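Local atomic coordinates of cofilin (PDB entry 5IVU), a protein that probably binds actin, as a bacterial member of the ADF/cofilin family. Residues E15-L20 and N82-V87; L26-F31 and L55-E60; I108-L113 and A117-G122. All blocks are in the same frame, centred on the assembly; numbering follows the deposited sequence.

Contact 1. Residues E15-L20 and N82-V87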
loop_
_atom_site.group_PDB
_atom_site.type_symbol
_atom_site.label_atom_id
_atom_site.label_comp_id
_atom_site.label_asym_id
_atom_site.label_seq_id
_atom_site.Cartn_x
_atom_site.Cartn_y
_atom_site.Cartn_z
ATOM N N GLU A 15 12.575 -1.040 -6.246
ATOM C CA GLU A 15 13.058 0.083 -7.063
ATOM C C GLU A 15 12.103 1.260 -7.045
ATOM O O GLU A 15 12.524 2.385 -6.795
ATOM C CB GLU A 15 13.291 -0.339 -8.521
ATOM C CG GLU A 15 14.544 -1.177 -8.749
ATOM C CD GLU A 15 14.663 -1.707 -10.176
ATOM O OE1 GLU A 15 13.950 -1.218 -11.083
ATOM O OE2 GLU A 15 15.476 -2.626 -10.392
ATOM N N THR A 16 10.824 0.990 -7.313
ATOM C CA THR A 16 9.796 2.040 -7.339
ATOM C C THR A 16 9.578 2.637 -5.950
ATOM O O THR A 16 9.311 3.830 -5.817
ATOM C CB THR A 16 8.451 1.518 -7.881
ATOM O OG1 THR A 16 8.676 0.753 -9.063
ATOM C CG2 THR A 16 7.515 2.666 -8.229
ATOM N N TYR A 17 9.655 1.794 -4.929
ATOM C CA TYR A 17 9.561 2.230 -3.541
ATOM C C TYR A 17 10.728 3.143 -3.185
ATOM O O TYR A 17 10.522 4.168 -2.524
ATOM C CB TYR A 17 9.519 1.026 -2.597
ATOM C CG TYR A 17 9.575 1.412 -1.136
ATOM C CD1 TYR A 17 8.536 2.140 -0.538
ATOM C CD2 TYR A 17 10.665 1.048 -0.338
ATOM C CE1 TYR A 17 8.590 2.488 0.809
ATOM C CE2 TYR A 17 10.713 1.389 1.006
ATOM C CZ TYR A 17 9.674 2.110 1.567
ATOM O OH TYR A 17 9.709 2.459 2.885
ATOM N N GLN A 18 11.940 2.771 -3.613
ATOM C CA GLN A 18 13.104 3.628 -3.419
ATOM C C GLN A 18 12.913 4.961 -4.131
ATOM O O GLN A 18 13.268 5.998 -3.579
ATOM C CB GLN A 18 14.403 2.958 -3.875
ATOM C CG GLN A 18 14.862 1.811 -3.010
ATOM C CD GLN A 18 16.094 1.081 -3.551
ATOM O OE1 GLN A 18 16.344 1.025 -4.760
ATOM N NE2 GLN A 18 16.876 0.522 -2.645
ATOM N N GLN A 19 12.315 4.944 -5.320
ATOM C CA GLN A 19 11.979 6.180 -6.039
ATOM C C GLN A 19 10.957 7.049 -5.272
ATOM O O GLN A 19 11.120 8.269 -5.159
ATOM C CB GLN A 19 11.452 5.857 -7.434
ATOM C CG GLN A 19 11.448 7.049 -8.382
ATOM C CD GLN A 19 10.559 6.845 -9.603
ATOM O OE1 GLN A 19 10.150 7.817 -10.250
ATOM N NE2 GLN A 19 10.245 5.582 -9.918
ATOM N N LEU A 20 9.916 6.418 -4.731
ATOM C CA LEU A 20 8.980 7.105 -3.848
ATOM C C LEU A 20 9.717 7.718 -2.657
ATOM O O LEU A 20 9.473 8.864 -2.292
ATOM C CB LEU A 20 7.858 6.155 -3.373
ATOM C CG LEU A 20 6.789 6.704 -2.390
ATOM C CD1 LEU A 20 5.393 6.168 -2.692
ATOM C CD2 LEU A 20 7.131 6.405 -0.939
ATOM N N ASN A 82 6.300 13.590 7.673
ATOM C CA ASN A 82 5.922 12.554 6.701
ATOM C C ASN A 82 6.131 11.178 7.293
ATOM O O ASN A 82 7.075 10.965 8.064
ATOM C CB ASN A 82 6.704 12.670 5.390
ATOM C CG ASN A 82 6.098 13.693 4.449
ATOM O OD1 ASN A 82 6.218 14.900 4.667
ATOM N ND2 ASN A 82 5.445 13.215 3.392
ATOM N N LYS A 83 5.265 10.241 6.916
ATOM C CA LYS A 83 5.420 8.856 7.325
ATOM C C LYS A 83 5.067 7.912 6.186
ATOM O O LYS A 83 3.981 7.972 5.634
ATOM C CB LYS A 83 4.563 8.581 8.553
ATOM C CG LYS A 83 5.195 9.099 9.828
ATOM C CD LYS A 83 4.501 8.595 11.079
ATOM C CE LYS A 83 5.400 8.742 12.294
ATOM N NZ LYS A 83 4.684 8.387 13.553
ATOM N N LEU A 84 6.004 7.038 5.845
ATOM C CA LEU A 84 5.778 6.011 4.843
ATOM C C LEU A 84 4.851 4.968 5.476
ATOM O O LEU A 84 5.183 4.368 6.500
ATOM C CB LEU A 84 7.105 5.383 4.389
ATOM C CG LEU A 84 8.088 6.372 3.732
ATOM C CD1 LEU A 84 9.529 5.904 3.847
ATOM C CD2 LEU A 84 7.722 6.625 2.280
ATOM N N THR A 85 3.697 4.774 4.848
ATOM C CA THR A 85 2.611 3.983 5.385
ATOM C C THR A 85 2.331 2.770 4.501
ATOM O O THR A 85 2.008 2.926 3.333
ATOM C CB THR A 85 1.328 4.840 5.466
ATOM O OG1 THR A 85 1.598 6.049 6.187
ATOM C CG2 THR A 85 0.198 4.068 6.132
ATOM N N PHE A 86 2.483 1.571 5.065
ATOM C CA PHE A 86 2.111 0.322 4.398
ATOM C C PHE A 86 0.660 -0.003 4.709
ATOM O O PHE A 86 0.230 0.112 5.851
ATOM C CB PHE A 86 3.007 -0.818 4.868
ATOM C CG PHE A 86 2.871 -2.072 4.056
ATOM C CD1 PHE A 86 3.591 -2.236 2.881
ATOM C CD2 PHE A 86 2.030 -3.091 4.470
ATOM C CE1 PHE A 86 3.478 -3.399 2.134
ATOM C CE2 PHE A 86 1.909 -4.255 3.730
ATOM C CZ PHE A 86 2.634 -4.410 2.558
ATOM N N VAL A 87 -0.084 -0.393 3.684
ATOM C CA VAL A 87 -1.511 -0.636 3.777
ATOM C C VAL A 87 -1.765 -2.038 3.245
ATOM O O VAL A 87 -1.455 -2.311 2.090
ATOM C CB VAL A 87 -2.308 0.371 2.906
ATOM C CG1 VAL A 87 -3.801 0.042 2.884
ATOM C CG2 VAL A 87 -2.090 1.794 3.403
#
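The phenol ring of Tyr17 is the flat group of this contact, and Leu84 approaches it obliquely at its hydroxyl end, with CD1 4.4 Å from Tyr17 CZ. The Tyr17 side chain also touches Val67 of strand 64-72, Leu113 and Ile116, and the residue is buried. The setting is the ADF-homology fold, a mixed β-sheet flanked by helices: helix 11-21 lies against one face, and strand 81-89, an inner strand, offers Leu84 to it. With 118 Å² buried and backbones well apart (the CA atoms of Leu20 and Leu84 are separated by 9.3 Å), the layer is bridged by side chains alone.

The two methyls of Leu84 meet different residues of the helix. Its CG stands anti to the carbonyl carbon (chi1 -61°), which sends the branch across to the helix, where CD1 turns to Tyr17 and CD2 to Leu20. CD1 lies 3.6 Å from the hydroxyl oxygen of Tyr17. The polar partner of this hydroxyl is the carbonyl oxygen of Thr114, to which it is hydrogen-bonded; that bond fixes the far end of the ring and ties helix 11-21 to the loop leading into strand 118-122.

One turn further along the helix, Leu20 also projects toward the strand, its CG anti to the backbone N (chi1 178°). The two leucines slide past each other in opposite directions, and the interaction is wholly apolar. Their closest approach is between two methyl carbons, Leu20 CD2 and Leu84 CD2, modelled at 3.3 Å; this is shorter than two methyls normally allow, so the exact distance is doubtful, and the unusual second torsion of Leu20 (chi2 142°) may share the same uncertainty in the placing of CD1 and CD2.

Contact 2. Residues L26-F31 and L55-E60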
loop_
_atom_site.group_PDB
_atom_site.type_symbol
_atom_site.label_atom_id
_atom_site.label_comp_id
_atom_site.label_asym_id
_atom_site.label_seq_id
_atom_site.Cartn_x
_atom_site.Cartn_y
_atom_site.Cartn_z
ATOM N N LEU A 26 6.743 10.681 -6.718
ATOM C CA LEU A 26 5.684 9.724 -6.368
ATOM C C LEU A 26 5.106 10.017 -4.992
ATOM O O LEU A 26 5.832 10.386 -4.066
ATOM C CB LEU A 26 6.226 8.294 -6.363
ATOM C CG LEU A 26 6.738 7.691 -7.663
ATOM C CD1 LEU A 26 7.251 6.287 -7.405
ATOM C CD2 LEU A 26 5.661 7.695 -8.740
ATOM N N LYS A 27 3.793 9.865 -4.876
ATOM C CA LYS A 27 3.100 9.995 -3.603
ATOM C C LYS A 27 2.624 8.632 -3.088
ATOM O O LYS A 27 2.618 8.414 -1.881
ATOM C CB LYS A 27 1.942 10.976 -3.743
ATOM C CG LYS A 27 1.293 11.411 -2.431
ATOM C CD LYS A 27 2.170 12.323 -1.587
ATOM C CE LYS A 27 1.357 12.879 -0.425
ATOM N NZ LYS A 27 2.179 13.569 0.605
ATOM N N TYR A 28 2.235 7.717 -3.983
ATOM C CA TYR A 28 1.901 6.336 -3.580
ATOM C C TYR A 28 2.151 5.274 -4.638
ATOM O O TYR A 28 2.305 5.581 -5.816
ATOM C CB TYR A 28 0.444 6.250 -3.103
ATOM C CG TYR A 28 -0.631 6.440 -4.159
ATOM C CD1 TYR A 28 -1.072 5.374 -4.939
ATOM C CD2 TYR A 28 -1.244 7.684 -4.336
ATOM C CE1 TYR A 28 -2.069 5.544 -5.883
ATOM C CE2 TYR A 28 -2.250 7.860 -5.270
ATOM C CZ TYR A 28 -2.646 6.796 -6.044
ATOM O OH TYR A 28 -3.629 6.985 -6.962
ATOM N N ILE A 29 2.179 4.021 -4.189
ATOM C CA ILE A 29 2.373 2.845 -5.049
ATOM C C ILE A 29 1.336 1.775 -4.665
ATOM O O ILE A 29 1.117 1.517 -3.478
ATOM C CB ILE A 29 3.784 2.226 -4.876
ATOM C CG1 ILE A 29 4.879 3.264 -5.124
ATOM C CG2 ILE A 29 3.972 1.035 -5.813
ATOM C CD1 ILE A 29 6.273 2.781 -4.775
ATOM N N ILE A 30 0.725 1.149 -5.674
ATOM C CA ILE A 30 -0.190 0.021 -5.479
ATOM C C ILE A 30 0.492 -1.265 -5.947
ATOM O O ILE A 30 0.881 -1.366 -7.101
ATOM C CB ILE A 30 -1.510 0.209 -6.264
ATOM C CG1 ILE A 30 -2.153 1.582 -5.982
ATOM C CG2 ILE A 30 -2.490 -0.918 -5.933
ATOM C CD1 ILE A 30 -2.730 1.751 -4.584
ATOM N N PHE A 31 0.647 -2.231 -5.044
ATOM C CA PHE A 31 1.181 -3.563 -5.371
ATOM C C PHE A 31 0.058 -4.595 -5.414
ATOM O O PHE A 31 -0.976 -4.425 -4.759
ATOM C CB PHE A 31 2.213 -4.007 -4.335
ATOM C CG PHE A 31 3.286 -2.996 -4.075
ATOM C CD1 PHE A 31 3.129 -2.028 -3.091
ATOM C CD2 PHE A 31 4.463 -3.013 -4.816
ATOM C CE1 PHE A 31 4.123 -1.091 -2.854
ATOM C CE2 PHE A 31 5.462 -2.081 -4.581
ATOM C CZ PHE A 31 5.293 -1.119 -3.599
ATOM N N LEU A 55 -7.677 6.364 -2.667
ATOM C CA LEU A 55 -8.862 5.593 -2.306
ATOM C C LEU A 55 -9.570 4.988 -3.519
ATOM O O LEU A 55 -10.055 3.856 -3.441
ATOM C CB LEU A 55 -9.846 6.441 -1.506
ATOM C CG LEU A 55 -9.407 6.805 -0.084
ATOM C CD1 LEU A 55 -10.450 7.697 0.584
ATOM C CD2 LEU A 55 -9.161 5.558 0.759
ATOM N N ALA A 56 -9.569 5.713 -4.639
ATOM C CA ALA A 56 -10.152 5.228 -5.895
ATOM C C ALA A 56 -9.410 4.032 -6.483
ATOM O O ALA A 56 -10.030 3.183 -7.106
ATOM C CB ALA A 56 -10.224 6.354 -6.928
ATOM N N ASP A 57 -8.093 3.971 -6.298
ATOM C CA ASP A 57 -7.288 2.829 -6.779
ATOM C C ASP A 57 -7.298 1.587 -5.880
ATOM O O ASP A 57 -6.740 0.554 -6.255
ATOM C CB ASP A 57 -5.845 3.264 -7.040
ATOM C CG ASP A 57 -5.737 4.153 -8.250
ATOM O OD1 ASP A 57 -6.001 3.623 -9.337
ATOM O OD2 ASP A 57 -5.418 5.354 -8.132
ATOM N N LEU A 58 -7.913 1.685 -4.705
ATOM C CA LEU A 58 -8.169 0.514 -3.871
ATOM C C LEU A 58 -9.468 -0.108 -4.374
ATOM O O LEU A 58 -10.550 0.461 -4.143
ATOM C CB LEU A 58 -8.301 0.915 -2.400
ATOM C CG LEU A 58 -7.054 1.546 -1.776
ATOM C CD1 LEU A 58 -7.388 2.063 -0.389
ATOM C CD2 LEU A 58 -5.899 0.557 -1.717
ATOM N N PRO A 59 -9.380 -1.261 -5.080
ATOM C CA PRO A 59 -10.627 -1.796 -5.621
ATOM C C PRO A 59 -11.505 -2.302 -4.495
ATOM O O PRO A 59 -10.997 -2.911 -3.547
ATOM C CB PRO A 59 -10.177 -2.941 -6.542
ATOM C CG PRO A 59 -8.685 -2.944 -6.514
ATOM C CD PRO A 59 -8.269 -2.203 -5.282
ATOM N N GLU A 60 -12.802 -2.038 -4.604
ATOM C CA GLU A 60 -13.749 -2.332 -3.531
ATOM C C GLU A 60 -13.946 -3.822 -3.231
ATOM O O GLU A 60 -14.351 -4.164 -2.119
ATOM C CB GLU A 60 -15.104 -1.650 -3.791
ATOM C CG GLU A 60 -15.923 -2.203 -4.949
ATOM C CD GLU A 60 -17.052 -1.262 -5.357
ATOM O OE1 GLU A 60 -18.109 -1.270 -4.685
ATOM O OE2 GLU A 60 -16.877 -0.523 -6.357
#
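Tyr28 and Asp57 form the tight part of this contact: the phenol donates a hydrogen bond of 2.7 Å from Tyr28 OH to Asp57 OD2. The carboxylate oxygen sits at the edge of the ring, near its plane, and is met on its anti side, 26° out of the carboxylate plane; ring and carboxylate planes are 48° apart. Tyr28 CG lies between the backbone N and the carbonyl carbon (chi1 69°), a rotamer that swings the ring out from strand 28-33 to Asp57, beside helix 51-57. A classic β bulge, with two residues, Lys27 and Tyr28, set against the single Ser46 of strand 39-46, marks the start of this strand, and Phe54 of helix 51-57 meets the tyrosine ring.

The apolar half is looser. Ile30 CG1 comes no nearer than 4.2 Å to Asp57 CB, and Ile30 CD1 stays 4.4 Å from Leu58 CD2. On the solvent side, Ala56 before Asp57 and Glu60 after it are exposed, and Asp57 itself is partly accessible. Its other oxygen, OD1, makes a salt bridge to Lys44. Gripped by a phenol on one oxygen and an ammonium group on the other, the carboxylate is likely to stay ionised and to have little freedom to rotate.

Contact 3. Residues I108-L113 and A117-G122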
loop_
_atom_site.group_PDB
_atom_site.type_symbol
_atom_site.label_atom_id
_atom_site.label_comp_id
_atom_site.label_asym_id
_atom_site.label_seq_id
_atom_site.Cartn_x
_atom_site.Cartn_y
_atom_site.Cartn_z
ATOM N N ILE A 108 6.596 -11.107 2.597
ATOM C CA ILE A 108 7.632 -11.088 1.563
ATOM C C ILE A 108 7.849 -9.649 1.093
ATOM O O ILE A 108 8.961 -9.130 1.173
ATOM C CB ILE A 108 7.266 -11.966 0.344
ATOM C CG1 ILE A 108 7.167 -13.447 0.738
ATOM C CG2 ILE A 108 8.300 -11.794 -0.766
ATOM C CD1 ILE A 108 6.532 -14.333 -0.321
ATOM N N LEU A 109 6.769 -9.009 0.650
ATOM C CA LEU A 109 6.793 -7.603 0.232
ATOM C C LEU A 109 7.141 -6.659 1.383
ATOM O O LEU A 109 7.975 -5.776 1.223
ATOM C CB LEU A 109 5.448 -7.197 -0.404
ATOM C CG LEU A 109 5.168 -5.718 -0.730
ATOM C CD1 LEU A 109 6.248 -5.085 -1.606
ATOM C CD2 LEU A 109 3.805 -5.577 -1.392
ATOM N N ARG A 110 6.510 -6.855 2.539
ATOM C CA ARG A 110 6.675 -5.945 3.684
ATOM C C ARG A 110 8.115 -5.905 4.207
ATOM O O ARG A 110 8.628 -4.825 4.525
ATOM C CB ARG A 110 5.702 -6.324 4.805
ATOM C CG ARG A 110 5.817 -5.531 6.103
ATOM C CD ARG A 110 5.524 -4.043 5.953
ATOM N NE ARG A 110 5.961 -3.323 7.144
ATOM C CZ ARG A 110 7.208 -2.906 7.386
ATOM N NH1 ARG A 110 8.200 -3.082 6.504
ATOM N NH2 ARG A 110 7.472 -2.282 8.535
ATOM N N ARG A 111 8.757 -7.073 4.273
ATOM C CA ARG A 111 10.161 -7.190 4.709
ATOM C C ARG A 111 11.142 -6.470 3.757
ATOM O O ARG A 111 12.150 -5.917 4.201
ATOM C CB ARG A 111 10.556 -8.666 4.856
ATOM C CG ARG A 111 11.731 -8.919 5.789
ATOM C CD ARG A 111 12.106 -10.396 5.817
ATOM N NE ARG A 111 12.792 -10.791 4.586
ATOM C CZ ARG A 111 14.115 -10.927 4.420
ATOM N NH1 ARG A 111 14.984 -10.726 5.415
ATOM N NH2 ARG A 111 14.581 -11.283 3.222
ATOM N N ALA A 112 10.830 -6.475 2.461
ATOM C CA ALA A 112 11.671 -5.845 1.444
ATOM C C ALA A 112 11.636 -4.313 1.444
ATOM O O ALA A 112 12.563 -3.687 0.936
ATOM C CB ALA A 112 11.289 -6.363 0.071
ATOM N N LEU A 113 10.586 -3.711 2.005
ATOM C CA LEU A 113 10.461 -2.251 2.057
ATOM C C LEU A 113 11.050 -1.685 3.367
ATOM O O LEU A 113 10.495 -1.876 4.454
ATOM C CB LEU A 113 8.996 -1.832 1.900
ATOM C CG LEU A 113 8.230 -2.428 0.710
ATOM C CD1 LEU A 113 6.735 -2.206 0.881
ATOM C CD2 LEU A 113 8.684 -1.872 -0.629
ATOM N N ALA A 117 7.071 3.491 8.385
ATOM C CA ALA A 117 6.828 4.093 9.702
ATOM C C ALA A 117 5.512 3.660 10.326
ATOM O O ALA A 117 5.447 3.540 11.544
ATOM C CB ALA A 117 6.876 5.604 9.606
ATOM N N VAL A 118 4.477 3.443 9.507
ATOM C CA VAL A 118 3.177 2.949 9.987
ATOM C C VAL A 118 2.598 1.857 9.085
ATOM O O VAL A 118 2.857 1.821 7.890
ATOM C CB VAL A 118 2.114 4.070 10.148
ATOM C CG1 VAL A 118 2.345 4.890 11.416
ATOM C CG2 VAL A 118 2.096 4.979 8.944
ATOM N N GLU A 119 1.806 0.977 9.695
ATOM C CA GLU A 119 1.089 -0.078 9.000
ATOM C C GLU A 119 -0.406 0.039 9.263
ATOM O O GLU A 119 -0.832 0.338 10.377
ATOM C CB GLU A 119 1.541 -1.449 9.479
ATOM C CG GLU A 119 3.001 -1.755 9.218
ATOM C CD GLU A 119 3.421 -3.045 9.877
ATOM O OE1 GLU A 119 3.376 -3.096 11.128
ATOM O OE2 GLU A 119 3.769 -4.000 9.140
ATOM N N ILE A 120 -1.181 -0.223 8.219
ATOM C CA ILE A 120 -2.622 -0.200 8.279
ATOM C C ILE A 120 -3.120 -1.525 7.693
ATOM O O ILE A 120 -2.649 -1.964 6.652
ATOM C CB ILE A 120 -3.214 0.980 7.461
ATOM C CG1 ILE A 120 -2.586 2.329 7.850
ATOM C CG2 ILE A 120 -4.725 1.058 7.636
ATOM C CD1 ILE A 120 -2.990 2.855 9.212
ATOM N N GLN A 121 -4.052 -2.160 8.394
ATOM C CA GLN A 121 -4.803 -3.291 7.882
ATOM C C GLN A 121 -6.204 -2.739 7.669
ATOM O O GLN A 121 -6.815 -2.231 8.607
ATOM C CB GLN A 121 -4.783 -4.427 8.904
ATOM C CG GLN A 121 -5.435 -5.737 8.448
ATOM C CD GLN A 121 -4.577 -6.575 7.496
ATOM O OE1 GLN A 121 -3.356 -6.675 7.650
ATOM N NE2 GLN A 121 -5.229 -7.207 6.518
ATOM N N GLY A 122 -6.684 -2.766 6.432
ATOM C CA GLY A 122 -7.971 -2.168 6.082
ATOM C C GLY A 122 -8.917 -3.213 5.536
ATOM O O GLY A 122 -8.600 -3.854 4.534
#
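The last turns of helix 96-112 pass strand 118-122 at a distance, the nearest CA pair, Arg110 and Glu119, being 9.7 Å apart, and two long side chains span the gap. Arg110 NE donates to Glu119 OE2 over 3.0 Å with an N-H...O angle of 144°, a bent hydrogen bond within a salt bridge. The two side chains cross at about a right angle, and their flat ends do likewise: guanidinium and carboxylate planes are 86° apart. OE2 arrives at the NE edge of the guanidinium, slightly tilted from its plane, while the N-H reaches OE2 from above the carboxylate plane. This is a single-point bridge and not the side-on pairing of two nitrogens with two oxygens, since Arg110 NH2 remains 4.1 Å from Glu119 OE2.

The bridge belongs to a β-α-β unit in which strand 81-89 leads through helix 96-112 to strand 118-122, its parallel neighbour at the edge of the sheet. Backbone hydrogen bonds between Phe86 and both Val118 and Ile120 hold the two strands together, and the arginine joins the connecting helix to the second of them. A bend at chi2 (63°) turns the arginine chain so that NE faces the strand, and the Arg110 side chain also touches Ile116 of the intervening loop. A leucine in place of Arg110 would probably leave the Glu119 carboxylate without its charged mate and free to swing into solvent. Glu119 is exposed, so its charge is likely to be partly screened by water. Besides NE, the aliphatic Arg110 CD lies 3.6 Å from Glu119 OE2.

Overall arrangement
From the N terminus, helix 11-21 supplies the first half of contact 1, whose loop closes only when strand 81-89 is reached. Within that long loop the chain forms contact 2, between strand 28-33 and the region of helix 51-57. Contact 3 follows in series, closing a short loop from helix 96-112 to strand 118-122; no two of the loops cross. Contacts 1 and 3 involve helices on one face of the sheet, and contact 2 a helix on the other. Strand 28-33 joins the layers: Ile29 CD1 packs on Thr16 O and Phe31 CB on Leu109 CD2, while Tyr28 and Ile30 serve the opposite face. Strands 81-89 and 118-122 pair directly, coupling contacts 1 and 3.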